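Long-range contacts in Rho guanyl nucleotide exchange factor (Rom2), putative (Aspergillus fumigatus Af293, PDB 5O51), which probably acts as a guanine-nucleotide exchange factor for Rho-type GTPases, and is represented here by its CNH domain, a seven-bladed beta-propeller: residues A[308-319]-A[328-336]; A[28-36]-A[43-51]. All blocks are in the same frame, centred on the assembly; numbering follows the deposited sequence.

Contact 1 of 2, residues A[308-319]-A[328-336]; sequences RMLHSSTREILY and DVVASLDFW
Arg308 and Asp328 approach from opposite directions, the guanidinium gripping the carboxylate edge-on through NH1 and NH2. NH1 of Arg308 lies 3.0 Å from OD2 of Asp328, using that oxygen's syn lone pair, while NH2 of Arg308 lies 2.9 Å from OD1 of Asp328. The two planes are only 23° apart, so the fork is nearly flat. Strand 317-319 is paired directly with 328-333, antiparallel. Ile317 and Leu333 exchange two backbone hydrogen bonds, as do Tyr319 and Ala331. On the face carrying these four residues, Tyr319, with CG set between the backbone N and carbonyl carbon (chi1 75°), carries CE1 toward the neighbouring strand, where the ring meets Ala331 and Leu333 obliquely. Its CE1 comes 3.7 Å from CB of Ala331 and 3.8 Å from CG of Leu333; a methyl as small as alanine's lets the ring lie this close. On the other face, OG of Ser332 donates to OE1 of Glu316 at 2.6 Å, approaching on the anti side and 32° out of the carboxylate plane. CD2 of Leu318 packs 3.9 Å from CB of Ser332.

Farther out, a classic beta bulge sets Leu310 and His311 opposite Leu318, whose carbonyl O accepts from both their amides. Asp328 also pairs with Arg21 and accepts from Val22 N, and Arg308 donates to Val22 O and Asn306 O. Glu316 has a second partner in Arg47. Such partners probably stabilise the buried Asp328 and partly exposed Glu316 as anions; a salt bridge and a serine-carboxylate bond thus flank a backbone ladder with apolar packing on one face.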
# COMPACT_ATOMS: atom_id res chain seq x y z
N ARG A 308 11.69 1.36 -2.03
CA ARG A 308 10.38 1.14 -1.34
C ARG A 308 9.33 1.99 -2.11
O ARG A 308 9.48 3.23 -2.17
CB ARG A 308 10.44 1.74 0.08
CG ARG A 308 11.30 0.97 1.06
CD ARG A 308 12.07 1.90 2.01
NE ARG A 308 13.30 2.39 1.40
CZ ARG A 308 13.98 3.47 1.71
NH1 ARG A 308 13.60 4.33 2.65
NH2 ARG A 308 15.08 3.72 1.04
N MET A 309 8.29 1.37 -2.65
CA MET A 309 7.19 2.17 -3.18
C MET A 309 6.41 2.83 -2.05
O MET A 309 5.93 2.16 -1.15
CB MET A 309 6.26 1.31 -4.05
CG MET A 309 5.28 2.17 -4.87
SD MET A 309 4.01 1.24 -5.72
CE MET A 309 2.71 1.44 -4.45
N LEU A 310 6.26 4.16 -2.07
CA LEU A 310 5.55 4.84 -0.95
C LEU A 310 4.06 5.08 -1.14
O LEU A 310 3.30 4.86 -0.23
CB LEU A 310 6.24 6.16 -0.57
CG LEU A 310 7.71 6.01 -0.16
CD1 LEU A 310 8.35 7.38 -0.13
CD2 LEU A 310 7.84 5.25 1.17
N HIS A 311 3.64 5.52 -2.32
CA HIS A 311 2.26 5.90 -2.57
C HIS A 311 2.07 6.07 -4.09
O HIS A 311 2.88 6.68 -4.80
CB HIS A 311 1.91 7.25 -1.87
CG HIS A 311 0.45 7.56 -1.82
ND1 HIS A 311 -0.19 8.35 -2.75
CD2 HIS A 311 -0.52 7.12 -0.97
CE1 HIS A 311 -1.48 8.39 -2.47
NE2 HIS A 311 -1.69 7.62 -1.41
N SER A 312 0.93 5.59 -4.55
CA SER A 312 0.55 5.70 -5.92
C SER A 312 -0.80 6.46 -6.00
O SER A 312 -1.78 6.00 -5.46
CB SER A 312 0.32 4.27 -6.47
OG SER A 312 -0.29 4.38 -7.72
N SER A 313 -0.85 7.56 -6.72
CA SER A 313 -2.15 8.28 -6.95
C SER A 313 -2.30 8.64 -8.44
O SER A 313 -1.33 8.49 -9.21
CB SER A 313 -2.20 9.58 -6.12
OG SER A 313 -1.29 10.59 -6.61
N THR A 314 -3.44 9.23 -8.82
CA THR A 314 -3.65 9.64 -10.22
C THR A 314 -2.59 10.66 -10.60
O THR A 314 -2.24 10.75 -11.75
CB THR A 314 -5.09 10.22 -10.46
OG1 THR A 314 -5.18 11.49 -9.82
CG2 THR A 314 -6.16 9.34 -9.83
N ARG A 315 -2.08 11.42 -9.60
CA ARG A 315 -1.01 12.43 -9.78
C ARG A 315 0.38 11.84 -10.11
O ARG A 315 1.03 12.26 -11.08
CB ARG A 315 -0.80 13.29 -8.49
CG ARG A 315 -2.00 13.90 -7.80
CD ARG A 315 -1.63 14.70 -6.53
NE ARG A 315 -1.78 13.93 -5.27
CZ ARG A 315 -2.95 13.56 -4.72
NH1 ARG A 315 -4.10 13.89 -5.30
NH2 ARG A 315 -2.98 12.84 -3.58
N GLU A 316 0.85 10.91 -9.27
CA GLU A 316 2.24 10.48 -9.33
C GLU A 316 2.45 9.22 -8.52
O GLU A 316 1.59 8.80 -7.78
CB GLU A 316 3.17 11.60 -8.81
CG GLU A 316 2.75 12.15 -7.45
CD GLU A 316 3.52 13.39 -6.99
OE1 GLU A 316 4.53 13.78 -7.63
OE2 GLU A 316 3.11 13.97 -5.96
N ILE A 317 3.59 8.62 -8.71
CA ILE A 317 4.06 7.52 -7.84
C ILE A 317 5.24 8.05 -7.07
O ILE A 317 6.24 8.46 -7.65
CB ILE A 317 4.51 6.30 -8.69
CG1 ILE A 317 3.36 5.88 -9.58
CG2 ILE A 317 4.96 5.15 -7.79
CD1 ILE A 317 3.78 5.08 -10.80
N LEU A 318 5.11 8.04 -5.75
CA LEU A 318 6.21 8.42 -4.86
C LEU A 318 6.94 7.16 -4.33
O LEU A 318 6.29 6.14 -3.94
CB LEU A 318 5.64 9.27 -3.71
CG LEU A 318 4.88 10.54 -4.11
CD1 LEU A 318 4.21 11.23 -2.97
CD2 LEU A 318 5.91 11.47 -4.74
N TYR A 319 8.27 7.23 -4.31
CA TYR A 319 9.09 6.12 -3.86
C TYR A 319 10.37 6.63 -3.23
O TYR A 319 10.67 7.78 -3.37
CB TYR A 319 9.35 5.11 -5.01
CG TYR A 319 10.36 5.57 -6.04
CD1 TYR A 319 10.04 6.52 -6.98
CD2 TYR A 319 11.67 5.08 -6.04
CE1 TYR A 319 10.98 6.98 -7.91
CE2 TYR A 319 12.62 5.51 -6.97
CZ TYR A 319 12.24 6.45 -7.93
OH TYR A 319 13.16 6.92 -8.90
N ASP A 328 19.02 9.08 2.17
CA ASP A 328 17.80 8.39 1.83
C ASP A 328 17.12 9.40 0.90
O ASP A 328 17.06 10.57 1.23
CB ASP A 328 16.88 8.15 3.01
CG ASP A 328 16.02 6.90 2.88
OD1 ASP A 328 16.51 5.85 2.42
OD2 ASP A 328 14.83 6.94 3.32
N VAL A 329 16.55 8.96 -0.22
CA VAL A 329 16.03 9.93 -1.18
C VAL A 329 14.54 9.63 -1.45
O VAL A 329 14.14 8.47 -1.68
CB VAL A 329 16.85 9.89 -2.48
CG1 VAL A 329 16.31 10.88 -3.52
CG2 VAL A 329 18.34 10.13 -2.23
N VAL A 330 13.73 10.66 -1.44
CA VAL A 330 12.34 10.60 -1.89
C VAL A 330 12.19 11.19 -3.31
O VAL A 330 12.76 12.26 -3.63
CB VAL A 330 11.38 11.29 -0.95
CG1 VAL A 330 9.96 11.11 -1.43
CG2 VAL A 330 11.49 10.64 0.44
N ALA A 331 11.48 10.44 -4.17
CA ALA A 331 11.34 10.84 -5.60
C ALA A 331 9.96 10.57 -6.12
O ALA A 331 9.16 9.88 -5.50
CB ALA A 331 12.38 10.12 -6.43
N SER A 332 9.67 11.16 -7.27
CA SER A 332 8.37 11.09 -7.91
C SER A 332 8.50 10.59 -9.35
O SER A 332 9.42 10.99 -10.07
CB SER A 332 7.79 12.49 -8.06
OG SER A 332 6.49 12.40 -8.64
N LEU A 333 7.62 9.69 -9.75
CA LEU A 333 7.55 9.29 -11.18
C LEU A 333 6.23 9.76 -11.71
O LEU A 333 5.19 9.43 -11.09
CB LEU A 333 7.56 7.79 -11.36
CG LEU A 333 8.86 7.10 -11.05
CD1 LEU A 333 8.72 5.63 -11.41
CD2 LEU A 333 10.06 7.68 -11.76
N ASP A 334 6.24 10.49 -12.82
CA ASP A 334 4.92 10.87 -13.43
C ASP A 334 4.93 10.74 -14.95
O ASP A 334 5.89 11.20 -15.59
CB ASP A 334 4.49 12.29 -13.04
CG ASP A 334 3.01 12.57 -13.44
OD1 ASP A 334 2.13 11.68 -13.25
OD2 ASP A 334 2.73 13.67 -13.95
N PHE A 335 3.90 10.07 -15.48
CA PHE A 335 3.78 9.76 -16.93
C PHE A 335 2.81 10.68 -17.67
O PHE A 335 1.75 11.05 -17.14
CB PHE A 335 3.49 8.27 -17.14
CG PHE A 335 4.57 7.40 -16.56
CD1 PHE A 335 5.77 7.21 -17.23
CD2 PHE A 335 4.45 6.88 -15.28
CE1 PHE A 335 6.80 6.43 -16.68
CE2 PHE A 335 5.49 6.13 -14.72
CZ PHE A 335 6.67 5.90 -15.42
N TRP A 336 3.23 11.11 -18.87
CA TRP A 336 2.43 12.02 -19.70
C TRP A 336 2.82 11.99 -21.21
O TRP A 336 3.99 11.83 -21.56
CB TRP A 336 2.50 13.45 -19.14
CG TRP A 336 1.45 14.33 -19.71
CD1 TRP A 336 0.09 14.14 -19.61
CD2 TRP A 336 1.65 15.51 -20.49
NE1 TRP A 336 -0.56 15.15 -20.28
CE2 TRP A 336 0.36 16.01 -20.83
CE3 TRP A 336 2.79 16.21 -20.93
CZ2 TRP A 336 0.19 17.17 -21.59
CZ3 TRP A 336 2.61 17.37 -21.69
CH2 TRP A 336 1.32 17.83 -22.02

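Contact 2 of 2, residues A[28-36]-A[43-51]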
# COMPACT_ATOMS: atom_id res chain seq x y z
N VAL A 28 -1.52 14.63 1.84
CA VAL A 28 -2.78 15.16 2.42
C VAL A 28 -3.03 16.52 1.76
O VAL A 28 -2.17 17.00 1.00
CB VAL A 28 -2.74 15.32 3.97
CG1 VAL A 28 -2.34 14.01 4.62
CG2 VAL A 28 -1.75 16.39 4.39
N ASP A 29 -4.18 17.12 2.06
CA ASP A 29 -4.47 18.50 1.63
C ASP A 29 -4.43 18.57 0.12
O ASP A 29 -3.69 19.38 -0.46
CB ASP A 29 -3.44 19.49 2.24
CG ASP A 29 -4.04 20.39 3.30
OD1 ASP A 29 -4.65 21.43 2.91
OD2 ASP A 29 -3.85 20.09 4.52
N GLY A 30 -5.18 17.68 -0.51
CA GLY A 30 -5.18 17.52 -1.96
C GLY A 30 -3.83 17.33 -2.58
O GLY A 30 -3.61 17.77 -3.71
N GLY A 31 -2.89 16.68 -1.88
CA GLY A 31 -1.57 16.41 -2.49
C GLY A 31 -0.62 17.59 -2.32
O GLY A 31 0.54 17.56 -2.74
N ARG A 32 -1.07 18.63 -1.63
CA ARG A 32 -0.17 19.79 -1.41
C ARG A 32 0.83 19.63 -0.25
O ARG A 32 1.86 20.34 -0.20
CB ARG A 32 -1.02 21.02 -1.27
CG ARG A 32 -1.70 21.34 -2.61
CD ARG A 32 -2.59 22.57 -2.50
NE ARG A 32 -3.64 22.45 -1.49
CZ ARG A 32 -4.82 21.84 -1.65
NH1 ARG A 32 -5.15 21.19 -2.79
NH2 ARG A 32 -5.70 21.85 -0.63
N LYS A 33 0.57 18.68 0.64
CA LYS A 33 1.57 18.33 1.66
C LYS A 33 1.82 16.81 1.76
O LYS A 33 0.93 15.95 1.48
CB LYS A 33 1.13 18.87 3.04
CG LYS A 33 0.91 20.42 3.14
CD LYS A 33 0.38 20.69 4.55
CE LYS A 33 0.25 22.16 4.94
NZ LYS A 33 -0.45 22.92 3.88
N LEU A 34 3.03 16.47 2.23
CA LEU A 34 3.46 15.08 2.41
C LEU A 34 3.70 14.78 3.87
O LEU A 34 4.46 15.51 4.54
CB LEU A 34 4.78 14.86 1.68
CG LEU A 34 4.73 15.11 0.19
CD1 LEU A 34 6.14 14.96 -0.39
CD2 LEU A 34 3.73 14.21 -0.50
N VAL A 35 3.12 13.70 4.37
CA VAL A 35 3.35 13.26 5.72
C VAL A 35 4.20 11.95 5.73
O VAL A 35 3.79 10.91 5.15
CB VAL A 35 1.99 13.05 6.43
CG1 VAL A 35 2.16 12.53 7.85
CG2 VAL A 35 1.16 14.36 6.41
N TYR A 36 5.34 11.99 6.42
CA TYR A 36 6.38 10.92 6.46
C TYR A 36 6.39 10.21 7.79
O TYR A 36 6.40 10.86 8.86
CB TYR A 36 7.81 11.50 6.32
CG TYR A 36 8.09 12.38 5.10
CD1 TYR A 36 8.46 11.85 3.89
CD2 TYR A 36 7.88 13.73 5.16
CE1 TYR A 36 8.77 12.69 2.80
CE2 TYR A 36 8.12 14.58 4.07
CZ TYR A 36 8.56 14.07 2.89
OH TYR A 36 8.76 14.96 1.84
N PHE A 43 6.75 13.47 10.31
CA PHE A 43 7.12 14.82 9.80
C PHE A 43 6.15 15.24 8.70
O PHE A 43 5.53 14.37 8.01
CB PHE A 43 8.54 14.81 9.27
CG PHE A 43 9.64 14.42 10.29
CD1 PHE A 43 9.96 13.08 10.55
CD2 PHE A 43 10.39 15.42 10.94
CE1 PHE A 43 10.94 12.75 11.49
CE2 PHE A 43 11.39 15.10 11.86
CZ PHE A 43 11.69 13.75 12.12
N ILE A 44 6.02 16.56 8.50
CA ILE A 44 5.22 17.14 7.38
C ILE A 44 6.03 18.16 6.64
O ILE A 44 6.79 18.92 7.27
CB ILE A 44 3.87 17.70 7.86
CG1 ILE A 44 3.02 18.22 6.71
CG2 ILE A 44 3.98 18.84 8.88
CD1 ILE A 44 1.54 18.21 7.06
N SER A 45 5.94 18.16 5.30
CA SER A 45 6.50 19.22 4.45
C SER A 45 5.43 19.59 3.39
O SER A 45 4.42 18.91 3.25
CB SER A 45 7.77 18.78 3.67
OG SER A 45 7.43 17.77 2.72
N GLU A 46 5.74 20.64 2.65
CA GLU A 46 4.95 21.12 1.50
C GLU A 46 5.47 20.39 0.30
O GLU A 46 6.69 20.31 0.09
CB GLU A 46 5.16 22.63 1.23
CG GLU A 46 4.85 23.55 2.39
CD GLU A 46 3.39 23.93 2.50
OE1 GLU A 46 2.74 24.19 1.45
OE2 GLU A 46 2.89 23.98 3.65
N ARG A 47 4.53 19.91 -0.51
CA ARG A 47 4.86 19.30 -1.79
C ARG A 47 5.50 20.28 -2.75
O ARG A 47 6.29 19.85 -3.56
CB ARG A 47 3.61 18.72 -2.44
CG ARG A 47 3.80 18.10 -3.84
CD ARG A 47 4.82 16.94 -3.88
NE ARG A 47 5.04 16.39 -5.24
CZ ARG A 47 5.85 16.92 -6.15
NH1 ARG A 47 6.57 18.02 -5.89
NH2 ARG A 47 5.99 16.34 -7.34
N TRP A 48 5.10 21.56 -2.71
CA TRP A 48 5.67 22.63 -3.53
C TRP A 48 6.04 23.84 -2.66
O TRP A 48 5.33 24.83 -2.64
CB TRP A 48 4.68 23.04 -4.63
CG TRP A 48 4.59 21.98 -5.72
CD1 TRP A 48 5.56 21.63 -6.63
CD2 TRP A 48 3.50 21.09 -5.92
NE1 TRP A 48 5.12 20.58 -7.41
CE2 TRP A 48 3.85 20.24 -7.00
CE3 TRP A 48 2.27 20.93 -5.30
CZ2 TRP A 48 3.00 19.24 -7.46
CZ3 TRP A 48 1.41 19.95 -5.78
CH2 TRP A 48 1.79 19.10 -6.84
N PRO A 49 7.16 23.75 -1.92
CA PRO A 49 7.49 24.86 -1.03
C PRO A 49 7.96 26.10 -1.80
O PRO A 49 8.72 25.99 -2.78
CB PRO A 49 8.63 24.28 -0.19
CG PRO A 49 9.31 23.34 -1.13
CD PRO A 49 8.21 22.72 -1.94
N LYS A 50 7.54 27.25 -1.32
CA LYS A 50 8.01 28.54 -1.85
C LYS A 50 9.47 28.73 -1.57
O LYS A 50 10.23 29.16 -2.44
CB LYS A 50 7.25 29.70 -1.19
CG LYS A 50 5.76 29.73 -1.50
CD LYS A 50 5.51 29.94 -2.99
CE LYS A 50 4.05 30.24 -3.27
NZ LYS A 50 3.17 29.11 -2.88
N ASP A 51 9.84 28.45 -0.32
CA ASP A 51 11.23 28.56 0.15
C ASP A 51 11.89 27.18 0.20
O ASP A 51 11.41 26.27 0.89
CB ASP A 51 11.28 29.22 1.53
CG ASP A 51 12.70 29.33 2.08
OD1 ASP A 51 13.68 29.25 1.31
OD2 ASP A 51 12.84 29.51 3.30
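Val35 and Ile44 pack across each other at an angle on one face of the hairpin, CG2 of Val35 lying 3.9 Å from CD1 of Ile44. That methyl gets there because CG1 of Ile44 stands anti to the backbone N (chi1 -177°), and it also meets CD of Lys33 at 3.7 Å. Branched residues suit this buried face; Val59 of strand 57-61 extends it, and Ile68 of the next blade packs on Val35. Strands 33-36 and 43-46 are antiparallel, with paired backbone bonds at Leu34-Ser45 and Tyr36-Phe43. On the opposite face the Tyr36 hydroxyl hydrogen-bonds Ser45 OG (3.2 Å), which sits at the edge of the tyrosine ring; Phe16 meets the same ring. Arg47 N donates to Arg32 O (2.7 Å) from above the carbonyl plane, beside buried Gly31 of the type I' turn Asp29 to Arg32, and the Arg47 guanidinium pairs with Glu316.

Toward solvent the fit slackens. Trp48 lays CZ2 over one guanidinium face of Arg47. Lys33 runs beside Glu46, and its bent end (chi4 49°) brings NZ of Lys33 to 3.5 Å from OE2 of Glu46, a salt bridge. Apolar packing and backbone bonds thus fix the strands, whereas across the exposed end only the Lys33-Glu46 pair holds by charge, and water probably weakens it.

In the fold
Both contacts join neighbouring strands of an antiparallel four-stranded blade, but different blades. Contact 1 is the more buried, about 12 Å from the chain centre to its own centre, against about 19 Å for contact 2. In contact 1 the blade holding 307-312, 317-323 and 327-333 is completed by N-terminal strand 8-12, the usual closure of a propeller ring; contact 2 lies in the next blade, 22-61. The blades meet directly: OE1 of Glu316 and NH2 of Arg47 form a 3.0 Å salt bridge, and Leu318 packs on Leu34. The Arg308-Asp328 pair of contact 1 has further partners in Arg21 and Val22, and its aspartate is buried, whereas the Lys33-Glu46 pair of contact 2 belongs to its looser, surface side.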